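PDB 2AWA: DNA polymerase III, beta chain from Streptococcus pneumoniae, which probably encircles DNA as a head-to-tail ring of two subunits and tethers DNA polymerases and other proteins to it, making replication processive. Local coordinates for residues Ile14-Lys20 with Val104-Glu110; Phe272-Phe278 with Lys357-Ile363; Gly309-Ala313 with Glu325-Thr329. One frame throughout, in Å; residues are numbered along the deposited sequence.

Contact 1 (Ile14-Lys20 with Val104-Glu110)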
loop_
_atom_site.group_PDB
_atom_site.type_symbol
_atom_site.label_atom_id
_atom_site.label_comp_id
_atom_site.label_asym_id
_atom_site.label_seq_id
_atom_site.Cartn_x
_atom_site.Cartn_y
_atom_site.Cartn_z
ATOM N N ILE B 14 -27.338 10.379 24.968
ATOM C CA ILE B 14 -27.355 9.188 24.123
ATOM C C ILE B 14 -27.158 7.904 24.915
ATOM O O ILE B 14 -26.371 7.861 25.847
ATOM C CB ILE B 14 -26.282 9.275 23.019
ATOM C CG1 ILE B 14 -26.656 10.379 22.011
ATOM C CG2 ILE B 14 -26.145 7.942 22.287
ATOM C CD1 ILE B 14 -25.466 11.010 21.293
ATOM N N HIS B 15 -27.920 6.877 24.559
ATOM C CA HIS B 15 -27.620 5.510 24.941
ATOM C C HIS B 15 -28.243 4.512 23.980
ATOM O O HIS B 15 -29.447 4.400 23.884
ATOM C CB HIS B 15 -28.070 5.192 26.362
ATOM C CG HIS B 15 -27.596 3.854 26.848
ATOM N ND1 HIS B 15 -28.156 3.212 27.931
ATOM C CD2 HIS B 15 -26.625 3.032 26.388
ATOM C CE1 HIS B 15 -27.544 2.058 28.121
ATOM N NE2 HIS B 15 -26.614 1.924 27.197
ATOM N N PHE B 16 -27.400 3.781 23.270
ATOM C CA PHE B 16 -27.861 2.708 22.402
ATOM C C PHE B 16 -26.822 1.605 22.337
ATOM O O PHE B 16 -25.673 1.781 22.784
ATOM C CB PHE B 16 -28.133 3.231 20.990
ATOM C CG PHE B 16 -26.902 3.693 20.268
ATOM C CD1 PHE B 16 -26.161 2.813 19.504
ATOM C CD2 PHE B 16 -26.482 5.004 20.364
ATOM C CE1 PHE B 16 -25.037 3.233 18.845
ATOM C CE2 PHE B 16 -25.339 5.433 19.707
ATOM C CZ PHE B 16 -24.624 4.545 18.946
ATOM N N SER B 17 -27.236 0.472 21.772
ATOM C CA SER B 17 -26.315 -0.635 21.488
ATOM C C SER B 17 -26.570 -1.143 20.073
ATOM O O SER B 17 -27.671 -0.962 19.539
ATOM C CB SER B 17 -26.477 -1.761 22.505
ATOM O OG SER B 17 -27.785 -2.291 22.417
ATOM N N ILE B 18 -25.550 -1.787 19.496
ATOM C CA ILE B 18 -25.513 -2.071 18.073
ATOM C C ILE B 18 -24.479 -3.123 17.746
ATOM O O ILE B 18 -23.529 -3.319 18.498
ATOM C CB ILE B 18 -25.136 -0.788 17.296
ATOM C CG1 ILE B 18 -25.404 -0.947 15.796
ATOM C CG2 ILE B 18 -23.661 -0.411 17.547
ATOM C CD1 ILE B 18 -25.549 0.357 15.088
ATOM N N ASN B 19 -24.649 -3.765 16.599
ATOM C CA ASN B 19 -23.694 -4.754 16.087
ATOM C C ASN B 19 -22.422 -4.020 15.607
ATOM O O ASN B 19 -22.492 -3.135 14.775
ATOM C CB ASN B 19 -24.399 -5.602 14.996
ATOM C CG ASN B 19 -23.445 -6.405 14.128
ATOM O OD1 ASN B 19 -22.898 -5.892 13.152
ATOM N ND2 ASN B 19 -23.288 -7.686 14.444
ATOM N N LYS B 20 -21.263 -4.364 16.159
ATOM C CA LYS B 20 -20.024 -3.635 15.848
ATOM C C LYS B 20 -19.758 -3.508 14.350
ATOM O O LYS B 20 -19.444 -2.415 13.877
ATOM C CB LYS B 20 -18.801 -4.246 16.542
ATOM C CG LYS B 20 -17.457 -3.505 16.217
ATOM C CD LYS B 20 -16.224 -4.265 16.698
ATOM C CE LYS B 20 -15.846 -5.372 15.738
ATOM N NZ LYS B 20 -14.905 -6.345 16.350
ATOM N N VAL B 104 -18.948 -8.681 19.233
ATOM C CA VAL B 104 -19.853 -8.519 18.092
ATOM C C VAL B 104 -20.813 -7.319 18.222
ATOM O O VAL B 104 -21.211 -6.725 17.219
ATOM C CB VAL B 104 -20.681 -9.838 17.876
ATOM C CG1 VAL B 104 -21.944 -9.608 17.036
ATOM C CG2 VAL B 104 -19.819 -10.907 17.228
ATOM N N THR B 105 -21.221 -6.999 19.444
ATOM C CA THR B 105 -22.051 -5.833 19.711
ATOM C C THR B 105 -21.308 -4.892 20.632
ATOM O O THR B 105 -20.295 -5.263 21.243
ATOM C CB THR B 105 -23.401 -6.193 20.396
ATOM O OG1 THR B 105 -23.173 -6.726 21.713
ATOM C CG2 THR B 105 -24.200 -7.199 19.560
ATOM N N LEU B 106 -21.820 -3.672 20.748
ATOM C CA LEU B 106 -21.220 -2.721 21.661
ATOM C C LEU B 106 -22.216 -1.750 22.246
ATOM O O LEU B 106 -23.244 -1.451 21.638
ATOM C CB LEU B 106 -20.102 -1.962 20.956
ATOM C CG LEU B 106 -20.474 -0.896 19.930
ATOM C CD1 LEU B 106 -20.425 0.495 20.543
ATOM C CD2 LEU B 106 -19.505 -0.974 18.779
ATOM N N ASP B 107 -21.883 -1.262 23.437
ATOM C CA ASP B 107 -22.699 -0.291 24.127
ATOM C C ASP B 107 -22.145 1.101 23.922
ATOM O O ASP B 107 -20.962 1.316 24.060
ATOM C CB ASP B 107 -22.758 -0.601 25.617
ATOM C CG ASP B 107 -24.011 -0.052 26.263
ATOM O OD1 ASP B 107 -25.058 -0.729 26.181
ATOM O OD2 ASP B 107 -23.953 1.065 26.827
ATOM N N PHE B 108 -23.020 2.039 23.590
ATOM C CA PHE B 108 -22.646 3.419 23.335
ATOM C C PHE B 108 -23.435 4.275 24.320
ATOM O O PHE B 108 -24.627 4.493 24.113
ATOM C CB PHE B 108 -23.024 3.768 21.892
ATOM C CG PHE B 108 -22.491 5.092 21.406
ATOM C CD1 PHE B 108 -22.944 6.294 21.952
ATOM C CD2 PHE B 108 -21.578 5.136 20.359
ATOM C CE1 PHE B 108 -22.481 7.497 21.495
ATOM C CE2 PHE B 108 -21.098 6.364 19.886
ATOM C CZ PHE B 108 -21.552 7.543 20.452
ATOM N N LYS B 109 -22.784 4.748 25.386
ATOM C CA LYS B 109 -23.474 5.544 26.428
ATOM C C LYS B 109 -22.828 6.898 26.657
ATOM O O LYS B 109 -21.670 6.976 27.059
ATOM C CB LYS B 109 -23.520 4.802 27.772
ATOM C CG LYS B 109 -24.323 5.554 28.840
ATOM C CD LYS B 109 -24.467 4.783 30.152
ATOM C CE LYS B 109 -25.127 5.665 31.222
ATOM N NZ LYS B 109 -25.023 5.124 32.615
ATOM N N GLU B 110 -23.588 7.959 26.410
ATOM C CA GLU B 110 -23.149 9.311 26.747
ATOM C C GLU B 110 -23.228 9.532 28.253
ATOM O O GLU B 110 -24.124 9.018 28.917
ATOM C CB GLU B 110 -23.995 10.389 26.028
ATOM C CG GLU B 110 -23.566 11.836 26.341
ATOM C CD GLU B 110 -24.320 12.894 25.557
ATOM O OE1 GLU B 110 -25.242 12.566 24.773
ATOM O OE2 GLU B 110 -23.992 14.082 25.751
#
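Phe16 and Phe108 form one of two central hydrogen-bonded pairs of an antiparallel ladder, the other being Ile18 with Leu106; the axes of strands 15-19 and 105-110 approach to 4.6 Å and run at 160°. Paired backbone bonds join both couples, and past the ladder Lys20 N donates to Val104 O at 2.6 Å. At the other end Ile14 is gripped twice: its O accepts from Glu110 N, and its N donates almost straight to Glu110 OE1 (3.0 Å), reached by an extended glutamate chain.

Side chains alternate between two faces. On the buried one, the rings of Phe16 and Phe108 make an offset stack, centroids 4.5 Å apart and planes inclined by 18°. Phe108 CB also lies over the Phe16 face, a CH-pi contact. Ile18 lies alongside Leu106, pointing the same way, and Ile14, just before the strand, brings CG2 to 3.6 Å from Phe108 CD1. On the opposite face, His15 NE2 donates to the syn lone pair of Asp107 OD2 at 2.8 Å in a bent bond tilted from the ring plane, with a weak bond to OD1. His15 CG (chi1 -172°) and Asp107 CG each stand anti to the backbone N, and imidazole and carboxylate meet diagonally. Lys109 CG lies over one face of the imidazole, toward the rim.

Strand 80-83 flanks 15-19 and strand 115-120 flanks 105-111, placing this pair inside a five-stranded sheet of the N-terminal domain. Phe108 packs on Leu118 of the neighbouring strand and Leu89 of strand 85-90, Phe16 on Ile81, while Asn19 OD1 caps Leu22 N at the start of helix 20-31.

Contact 2 (Phe272-Phe278 with Lys357-Ile363); sequences FNTTITF and KVTISFI
Thr274, Ile276 and Phe278 pair with Phe362, Ile360 and Val358 across an antiparallel ladder whose strand axes approach to 4.6 Å and run at 165°. The pattern breaks at one end, where Asn273 and Thr274 both face Phe362, a classic beta bulge: Phe362 N donates to Thr274 O at 2.8 Å, while Phe362 O receives Asn273 N at 3.1 Å. Beyond it, Asn273 ND2 meets a lone pair of Ile363 O at 2.7 Å, the acceptor lying close to the amide plane.

One face is mostly apolar. Ile360 CD1 approaches Phe278 CD2 at 3.8 Å, Val358 CG1 packs on Phe278 CB, and Ile276 CD1 reaches Phe362 CE2; Thr274 also lies here, its OG1 bonded to Glu335 O. The other face carries hydroxyls: Thr277 OG1 and Thr359 OG1 share a hydrogen bond of 3.1 Å, each OG1 lying anti to its own carbonyl carbon (chi1 -56° and -66°). Next to them, Thr275 CG2 is 3.7 Å from Ser361 OG. Phe272 folds over the end of this face, Ser361 CB sitting above the centre of its ring in a CH-pi contact.

Such chemistry implies a two-sided sheet. Ile360 and Phe278 both touch Leu283 of helix 280-294, so the apolar side faces the domain interior. The threonine and serine side is polar yet only in part exposed, Thr277 and Ser361 being buried, and Thr275 OG1 turns to Thr333 OG1 of the neighbouring strand.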
loop_
_atom_site.group_PDB
_atom_site.type_symbol
_atom_site.label_atom_id
_atom_site.label_comp_id
_atom_site.label_asym_id
_atom_site.label_seq_id
_atom_site.Cartn_x
_atom_site.Cartn_y
_atom_site.Cartn_z
ATOM N N PHE B 272 -12.284 11.644 -41.857
ATOM C CA PHE B 272 -10.972 11.143 -41.467
ATOM C C PHE B 272 -10.176 10.643 -42.656
ATOM O O PHE B 272 -10.743 10.231 -43.653
ATOM C CB PHE B 272 -11.145 10.032 -40.441
ATOM C CG PHE B 272 -11.783 10.497 -39.187
ATOM C CD1 PHE B 272 -11.089 11.321 -38.317
ATOM C CD2 PHE B 272 -13.090 10.154 -38.884
ATOM C CE1 PHE B 272 -11.680 11.789 -37.152
ATOM C CE2 PHE B 272 -13.696 10.619 -37.716
ATOM C CZ PHE B 272 -12.989 11.436 -36.850
ATOM N N ASN B 273 -8.859 10.686 -42.541
ATOM C CA ASN B 273 -7.975 10.196 -43.598
ATOM C C ASN B 273 -7.407 8.832 -43.277
ATOM O O ASN B 273 -7.170 8.043 -44.174
ATOM C CB ASN B 273 -6.832 11.168 -43.801
ATOM C CG ASN B 273 -7.321 12.536 -44.115
ATOM O OD1 ASN B 273 -8.004 12.737 -45.120
ATOM N ND2 ASN B 273 -7.020 13.491 -43.248
ATOM N N THR B 274 -7.192 8.567 -41.991
ATOM C CA THR B 274 -6.602 7.327 -41.523
ATOM C C THR B 274 -7.445 6.774 -40.388
ATOM O O THR B 274 -7.894 7.529 -39.531
ATOM C CB THR B 274 -5.180 7.583 -40.987
ATOM O OG1 THR B 274 -4.343 8.021 -42.055
ATOM C CG2 THR B 274 -4.582 6.329 -40.375
ATOM N N THR B 275 -7.666 5.464 -40.389
ATOM C CA THR B 275 -8.162 4.776 -39.203
ATOM C C THR B 275 -7.280 3.549 -38.894
ATOM O O THR B 275 -6.622 3.006 -39.788
ATOM C CB THR B 275 -9.608 4.340 -39.351
ATOM O OG1 THR B 275 -9.667 3.181 -40.183
ATOM C CG2 THR B 275 -10.460 5.462 -39.942
ATOM N N ILE B 276 -7.248 3.145 -37.627
ATOM C CA ILE B 276 -6.567 1.931 -37.214
ATOM C C ILE B 276 -7.403 1.216 -36.169
ATOM O O ILE B 276 -7.969 1.849 -35.282
ATOM C CB ILE B 276 -5.206 2.216 -36.593
ATOM C CG1 ILE B 276 -4.336 2.992 -37.572
ATOM C CG2 ILE B 276 -4.526 0.907 -36.258
ATOM C CD1 ILE B 276 -3.061 3.519 -36.985
ATOM N N THR B 277 -7.474 -0.106 -36.254
ATOM C CA THR B 277 -8.259 -0.855 -35.294
ATOM C C THR B 277 -7.359 -1.806 -34.523
ATOM O O THR B 277 -6.717 -2.693 -35.088
ATOM C CB THR B 277 -9.447 -1.555 -35.963
ATOM O OG1 THR B 277 -10.239 -0.570 -36.648
ATOM C CG2 THR B 277 -10.319 -2.212 -34.922
ATOM N N PHE B 278 -7.311 -1.589 -33.219
ATOM C CA PHE B 278 -6.318 -2.209 -32.368
ATOM C C PHE B 278 -6.967 -3.107 -31.358
ATOM O O PHE B 278 -8.110 -2.883 -30.968
ATOM C CB PHE B 278 -5.616 -1.152 -31.548
ATOM C CG PHE B 278 -4.595 -0.352 -32.279
ATOM C CD1 PHE B 278 -3.303 -0.846 -32.460
ATOM C CD2 PHE B 278 -4.875 0.962 -32.664
ATOM C CE1 PHE B 278 -2.307 -0.053 -33.088
ATOM C CE2 PHE B 278 -3.905 1.748 -33.279
ATOM C CZ PHE B 278 -2.625 1.234 -33.505
ATOM N N LYS B 357 -11.614 -4.424 -28.647
ATOM C CA LYS B 357 -10.953 -3.718 -29.727
ATOM C C LYS B 357 -11.310 -2.250 -29.718
ATOM O O LYS B 357 -12.316 -1.858 -29.134
ATOM C CB LYS B 357 -11.311 -4.340 -31.083
ATOM C CG LYS B 357 -10.285 -5.337 -31.610
ATOM C CD LYS B 357 -10.792 -6.118 -32.848
ATOM C CE LYS B 357 -11.261 -7.537 -32.487
ATOM N NZ LYS B 357 -11.541 -8.385 -33.685
ATOM N N VAL B 358 -10.442 -1.446 -30.332
ATOM C CA VAL B 358 -10.609 0.003 -30.367
ATOM C C VAL B 358 -10.309 0.533 -31.760
ATOM O O VAL B 358 -9.291 0.197 -32.364
ATOM C CB VAL B 358 -9.720 0.729 -29.319
ATOM C CG1 VAL B 358 -8.224 0.495 -29.572
ATOM C CG2 VAL B 358 -10.020 2.229 -29.288
ATOM N N THR B 359 -11.217 1.350 -32.275
ATOM C CA THR B 359 -10.956 2.036 -33.523
ATOM C C THR B 359 -10.539 3.471 -33.269
ATOM O O THR B 359 -11.301 4.237 -32.703
ATOM C CB THR B 359 -12.165 2.005 -34.406
ATOM O OG1 THR B 359 -12.393 0.646 -34.777
ATOM C CG2 THR B 359 -11.931 2.830 -35.654
ATOM N N ILE B 360 -9.332 3.819 -33.704
ATOM C CA ILE B 360 -8.817 5.184 -33.613
ATOM C C ILE B 360 -8.774 5.826 -34.990
ATOM O O ILE B 360 -8.262 5.246 -35.923
ATOM C CB ILE B 360 -7.390 5.212 -33.027
ATOM C CG1 ILE B 360 -7.315 4.385 -31.746
ATOM C CG2 ILE B 360 -6.964 6.640 -32.744
ATOM C CD1 ILE B 360 -5.899 4.320 -31.132
ATOM N N SER B 361 -9.287 7.042 -35.102
ATOM C CA SER B 361 -9.409 7.711 -36.385
ATOM C C SER B 361 -8.708 9.056 -36.351
ATOM O O SER B 361 -8.833 9.798 -35.376
ATOM C CB SER B 361 -10.881 7.894 -36.727
ATOM O OG SER B 361 -11.563 6.670 -36.601
ATOM N N PHE B 362 -8.002 9.378 -37.430
ATOM C CA PHE B 362 -7.091 10.511 -37.451
ATOM C C PHE B 362 -7.393 11.441 -38.606
ATOM O O PHE B 362 -8.032 11.051 -39.577
ATOM C CB PHE B 362 -5.656 10.039 -37.670
ATOM C CG PHE B 362 -5.119 9.147 -36.614
ATOM C CD1 PHE B 362 -4.583 9.667 -35.460
ATOM C CD2 PHE B 362 -5.058 7.784 -36.810
ATOM C CE1 PHE B 362 -4.022 8.834 -34.503
ATOM C CE2 PHE B 362 -4.511 6.961 -35.862
ATOM C CZ PHE B 362 -3.996 7.489 -34.706
ATOM N N ILE B 363 -6.886 12.663 -38.507
ATOM C CA ILE B 363 -6.957 13.629 -39.593
ATOM C C ILE B 363 -5.567 13.998 -40.094
ATOM O O ILE B 363 -5.271 13.884 -41.280
ATOM C CB ILE B 363 -7.658 14.905 -39.154
ATOM C CG1 ILE B 363 -9.046 14.557 -38.594
ATOM C CG2 ILE B 363 -7.706 15.894 -40.326
ATOM C CD1 ILE B 363 -10.148 15.578 -38.875
#

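Contact 3 (Gly309-Ala313 with Glu325-Thr329); sequences GVVSA and EEIDT
Ala313 and Glu325 form a hydrogen-bonded pair in the beta hairpin of strands 310-317 and 321-327, an element of the C-terminal domain at the subunit interface. Ala313 N donates to Glu325 O at 2.8 Å and Glu325 N returns a bond to Ala313 O at 2.9 Å; both donors lie in the plane of the carbonyl they address. One residue along, Ser312 and Glu326 make the non-hydrogen-bonded pair, and Ser312 CA lies 3.2 Å from Glu325 O, a bent CA-H...O contact. Farther on, Ile327 N reaches Val311 O, but the donor stands 31° from the carbonyl plane. The short strand axes run at 137°, and the pairing, regular at Ala313-Glu325, is looser toward Ile327.

Beside the Ser312-Glu326 pair, Glu326 extends its chain across Val310 at about a right angle, placing CD 3.9 Å from Val310 CG1, a van der Waals contact of the valine methyl with the glutamate CG and carboxylate carbon. Facing the domain interior are Val311, Ala313 and Ile327. Ala313 CB meets Ile327 CD1 at 3.9 Å, and both residues touch Met287 of helix 280-294, while Val311 packs on Leu304 and Ile306 of strand 302-307. Glu325 starts from this same face, but its carboxylate departs from the apolar cluster.

Strand 321-327 is outermost within its own chain, yet the sheet runs on: Glu325 joins an antiparallel ladder with a strand of the second subunit, as expected for the head-to-tail dimer. The buried Glu325 carboxylate has several partners, a salt bridge to Arg289 NE and hydrogen bonds to Ser286 OG and to Ser123 OG of the second subunit, which probably stabilise its charged form. At the far end, Thr329 touches the first strand through its methyl, CG2 lying 3.8 Å from Val311 CG2.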
loop_
_atom_site.group_PDB
_atom_site.type_symbol
_atom_site.label_atom_id
_atom_site.label_comp_id
_atom_site.label_asym_id
_atom_site.label_seq_id
_atom_site.Cartn_x
_atom_site.Cartn_y
_atom_site.Cartn_z
ATOM N N GLY B 309 0.570 0.135 -43.998
ATOM C CA GLY B 309 -0.083 -0.905 -43.185
ATOM C C GLY B 309 0.643 -1.238 -41.891
ATOM O O GLY B 309 0.075 -1.864 -40.989
ATOM N N VAL B 310 1.901 -0.813 -41.790
ATOM C CA VAL B 310 2.700 -1.090 -40.621
ATOM C C VAL B 310 2.612 0.094 -39.671
ATOM O O VAL B 310 2.701 1.241 -40.091
ATOM C CB VAL B 310 4.149 -1.353 -40.988
ATOM C CG1 VAL B 310 4.943 -1.758 -39.747
ATOM C CG2 VAL B 310 4.230 -2.437 -42.060
ATOM N N VAL B 311 2.421 -0.211 -38.392
ATOM C CA VAL B 311 2.265 0.781 -37.352
ATOM C C VAL B 311 3.390 0.559 -36.363
ATOM O O VAL B 311 3.659 -0.590 -35.964
ATOM C CB VAL B 311 0.908 0.610 -36.641
ATOM C CG1 VAL B 311 0.809 1.513 -35.440
ATOM C CG2 VAL B 311 -0.240 0.859 -37.620
ATOM N N SER B 312 4.067 1.635 -35.977
ATOM C CA SER B 312 5.188 1.493 -35.055
ATOM C C SER B 312 5.266 2.660 -34.106
ATOM O O SER B 312 4.845 3.768 -34.453
ATOM C CB SER B 312 6.480 1.355 -35.825
ATOM O OG SER B 312 6.585 2.422 -36.716
ATOM N N ALA B 313 5.781 2.394 -32.906
ATOM C CA ALA B 313 5.949 3.402 -31.851
ATOM C C ALA B 313 7.422 3.682 -31.600
ATOM O O ALA B 313 8.256 2.746 -31.528
ATOM C CB ALA B 313 5.293 2.944 -30.570
ATOM N N GLU B 325 9.085 0.010 -31.466
ATOM C CA GLU B 325 8.215 -1.146 -31.362
ATOM C C GLU B 325 7.199 -1.216 -32.488
ATOM O O GLU B 325 6.521 -0.255 -32.765
ATOM C CB GLU B 325 7.495 -1.143 -30.020
ATOM C CG GLU B 325 6.560 -2.334 -29.856
ATOM C CD GLU B 325 6.008 -2.499 -28.455
ATOM O OE1 GLU B 325 6.678 -2.085 -27.487
ATOM O OE2 GLU B 325 4.894 -3.063 -28.336
ATOM N N GLU B 326 7.094 -2.368 -33.140
ATOM C CA GLU B 326 6.028 -2.582 -34.110
ATOM C C GLU B 326 4.808 -3.071 -33.365
ATOM O O GLU B 326 4.894 -4.002 -32.589
ATOM C CB GLU B 326 6.409 -3.598 -35.189
ATOM C CG GLU B 326 5.265 -3.767 -36.193
ATOM C CD GLU B 326 5.536 -4.766 -37.298
ATOM O OE1 GLU B 326 6.730 -5.041 -37.583
ATOM O OE2 GLU B 326 4.533 -5.259 -37.883
ATOM N N ILE B 327 3.677 -2.447 -33.634
ATOM C CA ILE B 327 2.411 -2.798 -33.016
ATOM C C ILE B 327 1.529 -3.529 -34.035
ATOM O O ILE B 327 1.309 -3.038 -35.137
ATOM C CB ILE B 327 1.706 -1.540 -32.491
ATOM C CG1 ILE B 327 2.634 -0.814 -31.498
ATOM C CG2 ILE B 327 0.378 -1.909 -31.849
ATOM C CD1 ILE B 327 2.249 0.622 -31.162
ATOM N N ASP B 328 1.045 -4.707 -33.641
ATOM C CA ASP B 328 0.149 -5.512 -34.458
ATOM C C ASP B 328 -1.256 -4.900 -34.459
ATOM O O ASP B 328 -1.705 -4.338 -33.447
ATOM C CB ASP B 328 0.132 -6.968 -33.969
ATOM C CG ASP B 328 1.381 -7.759 -34.411
ATOM N N THR B 329 -1.930 -4.987 -35.610
ATOM C CA THR B 329 -3.227 -4.335 -35.803
ATOM C C THR B 329 -4.236 -5.248 -36.499
ATOM O O THR B 329 -3.872 -6.054 -37.345
ATOM C CB THR B 329 -3.093 -3.031 -36.617
ATOM O OG1 THR B 329 -2.766 -3.340 -37.964
ATOM C CG2 THR B 329 -2.013 -2.164 -36.073
#

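Contacts 1 and 2 lie in the N-terminal and C-terminal domains, their centres about 60 Å apart, yet their plan is alike: a strand leading into a helix pairs antiparallel with a strand much later in the same domain. Each buries one apolar face, but contact 1 relies on a ring stack and a histidine-carboxylate bond, contact 2 on aliphatic-aromatic packing, paired hydroxyls and a bulge. Contact 3, a local hairpin, is smaller and more exposed at its edge, and alone among the three touches the second subunit. It shares a core with contact 2, whose Phe278 CE1 lies 3.5 Å from Ile327 CG2.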